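Local coordinates for protein regulator of chromosome condensation (Saccharomyces cerevisiae, PDB 3OF7) that promotes the exchange of GDP for GTP on the GTPases Gsp1 and Gsp2, binds chromatin and controls RNA metabolism and nuclear export, at residues Lys68-Leu80 with Leu436-Gly448. Residues are numbered along the deposited sequence; the frame is centred on the assembly and turned at random.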
ATOM      1  N   LYS A  68     -12.631   2.248  17.451  1.00 19.08           N
ATOM      2  CA  LYS A  68     -13.481   2.623  16.306  1.00 18.42           C
ATOM      3  C   LYS A  68     -12.667   3.024  15.073  1.00 17.42           C
ATOM      4  O   LYS A  68     -12.887   4.082  14.456  1.00 16.45           O
ATOM      5  CB  LYS A  68     -14.488   3.723  16.680  1.00 19.05           C
ATOM      6  CG  LYS A  68     -15.410   3.350  17.849  1.00 20.92           C
ATOM      7  CD  LYS A  68     -16.388   4.477  18.168  1.00 24.13           C
ATOM      8  CE  LYS A  68     -17.384   4.061  19.251  0.90 26.70           C
ATOM      9  NZ  LYS A  68     -18.202   5.228  19.713  1.00 28.56           N
ATOM     10  N   ILE A  69     -11.733   2.153  14.715  1.00 15.99           N
ATOM     11  CA  ILE A  69     -10.899   2.355  13.535  1.00 14.75           C
ATOM     12  C   ILE A  69     -11.737   2.238  12.257  1.00 14.93           C
ATOM     13  O   ILE A  69     -12.497   1.278  12.090  1.00 14.32           O
ATOM     14  CB  ILE A  69      -9.730   1.347  13.511  1.00 14.77           C
ATOM     15  CG1 ILE A  69      -8.849   1.504  14.765  1.00 14.93           C
ATOM     16  CG2 ILE A  69      -8.911   1.482  12.206  1.00 13.12           C
ATOM     17  CD1 ILE A  69      -8.332   2.947  15.025  1.00 15.65           C
ATOM     18  N   ILE A  70     -11.599   3.228  11.369  1.00 14.40           N
ATOM     19  CA  ILE A  70     -12.306   3.231  10.085  1.00 14.79           C
ATOM     20  C   ILE A  70     -11.382   3.308   8.851  1.00 14.20           C
ATOM     21  O   ILE A  70     -11.856   3.277   7.717  1.00 14.90           O
ATOM     22  CB  ILE A  70     -13.370   4.365  10.029  1.00 15.08           C
ATOM     23  CG1 ILE A  70     -12.795   5.692  10.530  1.00 16.72           C
ATOM     24  CG2 ILE A  70     -14.576   3.998  10.891  1.00 14.65           C
ATOM     25  CD1 ILE A  70     -12.041   6.499   9.502  1.00 17.78           C
ATOM     26  N   SER A  71     -10.071   3.417   9.076  1.00 13.94           N
ATOM     27  CA  SER A  71      -9.094   3.402   7.970  1.00 13.27           C
ATOM     28  C   SER A  71      -7.739   2.996   8.507  1.00 12.55           C
ATOM     29  O   SER A  71      -7.452   3.186   9.673  1.00 12.68           O
ATOM     30  CB  SER A  71      -8.947   4.791   7.332  1.00 13.21           C
ATOM     31  OG  SER A  71      -8.297   4.698   6.056  1.00 12.91           O
ATOM     32  N   PHE A  72      -6.894   2.475   7.637  1.00 12.79           N
ATOM     33  CA  PHE A  72      -5.490   2.286   8.000  1.00 12.47           C
ATOM     34  C   PHE A  72      -4.601   2.278   6.769  1.00 12.22           C
ATOM     35  O   PHE A  72      -5.067   2.038   5.655  1.00 12.77           O
ATOM     36  CB  PHE A  72      -5.286   1.033   8.884  1.00 12.42           C
ATOM     37  CG  PHE A  72      -5.751  -0.252   8.246  1.00 12.30           C
ATOM     38  CD1 PHE A  72      -4.940  -0.927   7.334  1.00 12.50           C
ATOM     39  CD2 PHE A  72      -7.006  -0.788   8.558  1.00 12.60           C
ATOM     40  CE1 PHE A  72      -5.360  -2.118   6.733  1.00 11.40           C
ATOM     41  CE2 PHE A  72      -7.438  -1.987   7.970  1.00 12.67           C
ATOM     42  CZ  PHE A  72      -6.608  -2.648   7.047  1.00 11.94           C
ATOM     43  N   ALA A  73      -3.323   2.579   6.976  1.00 12.62           N
ATOM     44  CA  ALA A  73      -2.352   2.639   5.891  1.00 12.53           C
ATOM     45  C   ALA A  73      -1.131   1.900   6.377  1.00 12.20           C
ATOM     46  O   ALA A  73      -0.548   2.262   7.398  1.00 12.96           O
ATOM     47  CB  ALA A  73      -2.001   4.101   5.539  1.00 12.36           C
ATOM     48  N   VAL A  74      -0.769   0.838   5.663  1.00 12.45           N
ATOM     49  CA  VAL A  74       0.322  -0.038   6.087  1.00 12.22           C
ATOM     50  C   VAL A  74       1.585   0.331   5.303  1.00 12.59           C
ATOM     51  O   VAL A  74       1.583   0.315   4.081  1.00 12.10           O
ATOM     52  CB  VAL A  74      -0.017  -1.528   5.861  1.00 12.43           C
ATOM     53  CG1 VAL A  74       1.118  -2.427   6.363  1.00 12.27           C
ATOM     54  CG2 VAL A  74      -1.341  -1.900   6.544  1.00 12.64           C
ATOM     55  N   GLY A  75       2.646   0.674   6.026  1.00 12.80           N
ATOM     56  CA  GLY A  75       3.954   0.932   5.418  1.00 13.66           C
ATOM     57  C   GLY A  75       4.881  -0.267   5.569  1.00 14.56           C
ATOM     58  O   GLY A  75       4.453  -1.353   5.971  1.00 14.51           O
ATOM     59  N   GLY A  76       6.159  -0.073   5.264  1.00 14.61           N
ATOM     60  CA  GLY A  76       7.119  -1.167   5.293  1.00 15.04           C
ATOM     61  C   GLY A  76       7.290  -1.777   6.669  1.00 15.74           C
ATOM     62  O   GLY A  76       7.231  -2.996   6.811  1.00 15.48           O
ATOM     63  N   MET A  77       7.477  -0.917   7.678  1.00 15.87           N
ATOM     64  CA  MET A  77       7.766  -1.349   9.043  0.50 16.33           C
ATOM     65  C   MET A  77       6.868  -0.652  10.079  1.00 16.09           C
ATOM     66  O   MET A  77       7.094  -0.768  11.287  1.00 16.12           O
ATOM     67  CB  MET A  77       9.254  -1.116   9.373  0.50 16.61           C
ATOM     68  CG  MET A  77      10.236  -1.969   8.555  0.50 17.62           C
ATOM     69  SD  MET A  77      11.980  -1.589   8.868  0.50 20.40           S
ATOM     70  N   HIS A  78       5.863   0.090   9.611  1.00 15.62           N
ATOM     71  CA  HIS A  78       4.920   0.749  10.531  1.00 14.95           C
ATOM     72  C   HIS A  78       3.545   0.894   9.901  1.00 14.44           C
ATOM     73  O   HIS A  78       3.407   0.776   8.688  1.00 14.80           O
ATOM     74  CB  HIS A  78       5.442   2.106  11.012  1.00 15.08           C
ATOM     75  CG  HIS A  78       5.525   3.139   9.931  1.00 15.12           C
ATOM     76  ND1 HIS A  78       4.666   4.216   9.856  1.00 17.25           N
ATOM     77  CD2 HIS A  78       6.363   3.253   8.877  1.00 13.84           C
ATOM     78  CE1 HIS A  78       4.973   4.946   8.798  1.00 14.90           C
ATOM     79  NE2 HIS A  78       5.999   4.382   8.186  1.00 16.14           N
ATOM     80  N   THR A  79       2.538   1.149  10.729  1.00 13.97           N
ATOM     81  CA  THR A  79       1.168   1.312  10.261  1.00 13.25           C
ATOM     82  C   THR A  79       0.536   2.520  10.926  1.00 13.51           C
ATOM     83  O   THR A  79       0.828   2.828  12.082  1.00 13.41           O
ATOM     84  CB  THR A  79       0.317   0.063  10.586  1.00 13.65           C
ATOM     85  OG1 THR A  79       0.930  -1.092   9.993  1.00 13.77           O
ATOM     86  CG2 THR A  79      -1.130   0.207  10.059  1.00 12.92           C
ATOM     87  N   LEU A  80      -0.324   3.198  10.179  1.00 13.63           N
ATOM     88  CA  LEU A  80      -1.119   4.281  10.718  1.00 13.90           C
ATOM     89  C   LEU A  80      -2.574   3.864  10.620  1.00 13.85           C
ATOM     90  O   LEU A  80      -2.959   3.227   9.653  1.00 13.75           O
ATOM     91  CB  LEU A  80      -0.901   5.550   9.894  1.00 13.12           C
ATOM     92  CG  LEU A  80       0.551   5.973   9.661  1.00 13.95           C
ATOM     93  CD1 LEU A  80       0.575   7.151   8.693  1.00 14.28           C
ATOM     94  CD2 LEU A  80       1.272   6.319  10.980  1.00 11.97           C
ATOM     95  N   LEU A 436     -11.223  -3.775   4.387  1.00 14.30           N
ATOM     96  CA  LEU A 436      -9.958  -3.133   4.017  1.00 13.96           C
ATOM     97  C   LEU A 436      -8.793  -4.086   4.241  1.00 14.21           C
ATOM     98  O   LEU A 436      -8.820  -4.889   5.168  1.00 13.94           O
ATOM     99  CB  LEU A 436      -9.742  -1.854   4.838  1.00 14.03           C
ATOM    100  CG  LEU A 436     -10.757  -0.706   4.721  1.00 14.33           C
ATOM    101  CD1 LEU A 436     -10.432   0.389   5.753  1.00 16.03           C
ATOM    102  CD2 LEU A 436     -10.818  -0.104   3.318  1.00 16.17           C
ATOM    103  N   VAL A 437      -7.783  -4.012   3.378  1.00 13.90           N
ATOM    104  CA  VAL A 437      -6.554  -4.778   3.560  1.00 13.86           C
ATOM    105  C   VAL A 437      -5.349  -3.909   3.243  1.00 13.89           C
ATOM    106  O   VAL A 437      -5.453  -2.989   2.437  1.00 13.57           O
ATOM    107  CB  VAL A 437      -6.489  -6.041   2.664  1.00 14.36           C
ATOM    108  CG1 VAL A 437      -7.452  -7.109   3.170  1.00 14.51           C
ATOM    109  CG2 VAL A 437      -6.754  -5.701   1.197  1.00 14.00           C
ATOM    110  N   GLY A 438      -4.222  -4.212   3.879  1.00 13.66           N
ATOM    111  CA  GLY A 438      -2.958  -3.503   3.635  1.00 14.05           C
ATOM    112  C   GLY A 438      -1.820  -4.445   3.959  1.00 13.83           C
ATOM    113  O   GLY A 438      -1.998  -5.391   4.731  1.00 13.03           O
ATOM    114  N   CYS A 439      -0.656  -4.207   3.367  1.00 13.85           N
ATOM    115  CA  CYS A 439       0.482  -5.118   3.536  1.00 14.59           C
ATOM    116  C   CYS A 439       1.766  -4.326   3.659  1.00 15.02           C
ATOM    117  O   CYS A 439       1.903  -3.263   3.047  1.00 14.69           O
ATOM    118  CB  CYS A 439       0.611  -6.054   2.329  1.00 14.44           C
ATOM    119  SG  CYS A 439      -0.835  -7.058   1.951  1.00 15.05           S
ATOM    120  N   GLY A 440       2.689  -4.849   4.459  1.00 15.45           N
ATOM    121  CA  GLY A 440       4.002  -4.236   4.654  1.00 16.35           C
ATOM    122  C   GLY A 440       5.100  -5.174   4.209  1.00 16.86           C
ATOM    123  O   GLY A 440       4.867  -6.083   3.390  1.00 17.11           O
ATOM    124  N   GLY A 441       6.301  -4.970   4.747  1.00 16.75           N
ATOM    125  CA  GLY A 441       7.454  -5.774   4.344  1.00 17.18           C
ATOM    126  C   GLY A 441       7.279  -7.252   4.660  1.00 17.29           C
ATOM    127  O   GLY A 441       7.547  -8.118   3.815  1.00 18.07           O
ATOM    128  N   GLN A 442       6.828  -7.538   5.880  1.00 17.06           N
ATOM    129  CA  GLN A 442       6.773  -8.912   6.394  1.00 17.14           C
ATOM    130  C   GLN A 442       5.459  -9.249   7.102  1.00 16.36           C
ATOM    131  O   GLN A 442       5.389 -10.223   7.859  1.00 16.00           O
ATOM    132  CB  GLN A 442       7.945  -9.162   7.370  1.00 17.59           C
ATOM    133  CG  GLN A 442       9.335  -8.917   6.787  0.80 19.37           C
ATOM    134  CD  GLN A 442      10.463  -9.397   7.704  0.80 21.91           C
ATOM    135  OE1 GLN A 442      10.241  -9.717   8.875  0.90 21.64           O
ATOM    136  NE2 GLN A 442      11.677  -9.450   7.165  0.90 24.16           N
ATOM    137  N   PHE A 443       4.416  -8.462   6.850  1.00 15.31           N
ATOM    138  CA  PHE A 443       3.178  -8.578   7.622  1.00 14.72           C
ATOM    139  C   PHE A 443       2.006  -7.996   6.846  1.00 14.28           C
ATOM    140  O   PHE A 443       2.202  -7.291   5.852  1.00 14.18           O
ATOM    141  CB  PHE A 443       3.329  -7.873   8.984  1.00 15.01           C
ATOM    142  CG  PHE A 443       3.311  -6.357   8.905  1.00 15.77           C
ATOM    143  CD1 PHE A 443       4.396  -5.657   8.387  1.00 14.98           C
ATOM    144  CD2 PHE A 443       2.203  -5.636   9.368  1.00 15.79           C
ATOM    145  CE1 PHE A 443       4.389  -4.247   8.320  1.00 15.04           C
ATOM    146  CE2 PHE A 443       2.175  -4.234   9.304  1.00 15.02           C
ATOM    147  CZ  PHE A 443       3.269  -3.536   8.778  1.00 14.70           C
ATOM    148  N   SER A 444       0.795  -8.283   7.314  1.00 14.11           N
ATOM    149  CA  SER A 444      -0.430  -7.775   6.699  1.00 13.78           C
ATOM    150  C   SER A 444      -1.432  -7.337   7.771  1.00 13.61           C
ATOM    151  O   SER A 444      -1.348  -7.757   8.932  1.00 13.39           O
ATOM    152  CB  SER A 444      -1.060  -8.848   5.810  1.00 14.06           C
ATOM    153  OG  SER A 444      -0.104  -9.404   4.922  1.00 15.14           O
ATOM    154  N   VAL A 445      -2.364  -6.474   7.377  1.00 13.45           N
ATOM    155  CA  VAL A 445      -3.399  -5.967   8.275  1.00 13.35           C
ATOM    156  C   VAL A 445      -4.715  -5.982   7.510  1.00 13.67           C
ATOM    157  O   VAL A 445      -4.741  -5.680   6.309  1.00 13.47           O
ATOM    158  CB  VAL A 445      -3.103  -4.517   8.744  1.00 13.71           C
ATOM    159  CG1 VAL A 445      -4.214  -4.000   9.680  1.00 13.51           C
ATOM    160  CG2 VAL A 445      -1.736  -4.420   9.430  1.00 14.30           C
ATOM    161  N   SER A 446      -5.803  -6.344   8.193  1.00 13.24           N
ATOM    162  CA  SER A 446      -7.132  -6.249   7.600  1.00 13.22           C
ATOM    163  C   SER A 446      -8.134  -5.608   8.566  1.00 13.10           C
ATOM    164  O   SER A 446      -7.895  -5.506   9.771  1.00 12.80           O
ATOM    165  CB  SER A 446      -7.633  -7.622   7.139  1.00 13.20           C
ATOM    166  OG  SER A 446      -7.861  -8.456   8.259  1.00 14.36           O
ATOM    167  N   GLY A 447      -9.251  -5.165   8.009  1.00 12.97           N
ATOM    168  CA  GLY A 447     -10.341  -4.627   8.793  1.00 13.39           C
ATOM    169  C   GLY A 447     -11.618  -5.205   8.239  1.00 13.71           C
ATOM    170  O   GLY A 447     -11.833  -5.194   7.027  1.00 13.71           O
ATOM    171  N   GLY A 448     -12.452  -5.740   9.126  1.00 14.39           N
ATOM    172  CA  GLY A 448     -13.728  -6.286   8.710  1.00 15.30           C
ATOM    173  C   GLY A 448     -14.807  -6.169   9.763  1.00 15.63           C
ATOM    174  O   GLY A 448     -14.562  -5.713  10.884  1.00 15.08           O
TER
HETATM  175  O   HOH W   1      -4.421  -0.315   3.641  1.00 37.63           O
HETATM  176  O   HOH W   2       1.756  -0.895   1.914  1.00 50.05           O
HETATM  177  O   HOH W   3       7.973  -5.424   7.800  1.00 13.11           O
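The Phe72 ring lies on the hairpin 436-448, where Val445 CG1 makes a CH-pi contact over one face, 3.8 Å from the centroid of the Phe72 ring. Gly438 N meets the ring edge in plane, and Phe72 CZ comes within 3.6 Å of Val445 O. Phe72 holds CG between its backbone N and carbonyl carbon (chi1 58°), which carries the ring over to the hairpin 436-448, and Leu436 CB packs against CE2. Val74 points toward the hairpin and forms the tightest apolar packing. Val74 CG1, anti to the backbone N, reaches Phe443 CZ at 3.4 Å, while CG2 lies over the bare backbone of Gly438 and rests on Val445 CB. Gly75 O and Gly76 O lie close to Gly440. Phe443 in turn presents its edge to Gly76 O and to Thr79 OG1, which lies 3.4 Å from Phe443 CE2.

At the turns a single direct hydrogen bond joins the segments, from Gly441 N to an in-plane lone pair of Gly76 O (3.0 Å, 163°). By contrast, the backbones of strands 69-74 and 436-439, 19° from parallel, share no direct hydrogen bond and are bridged on that side by water, one molecule donating to Phe72 O and Val437 O. A second water sits unusually close to Val74 O and Cys439 O.

Strands 69-74 and 432-439 are the edge strands of their sheets that line the propeller centre. The segments lie in RCC1 repeats 1 and 7. Strand 30-34 pairs with 443-450 and closes the ring within one blade; the contact joins this blade to the one begun by 69-74. Strand 388-393 of the preceding blade packs against Val437 and Cys439.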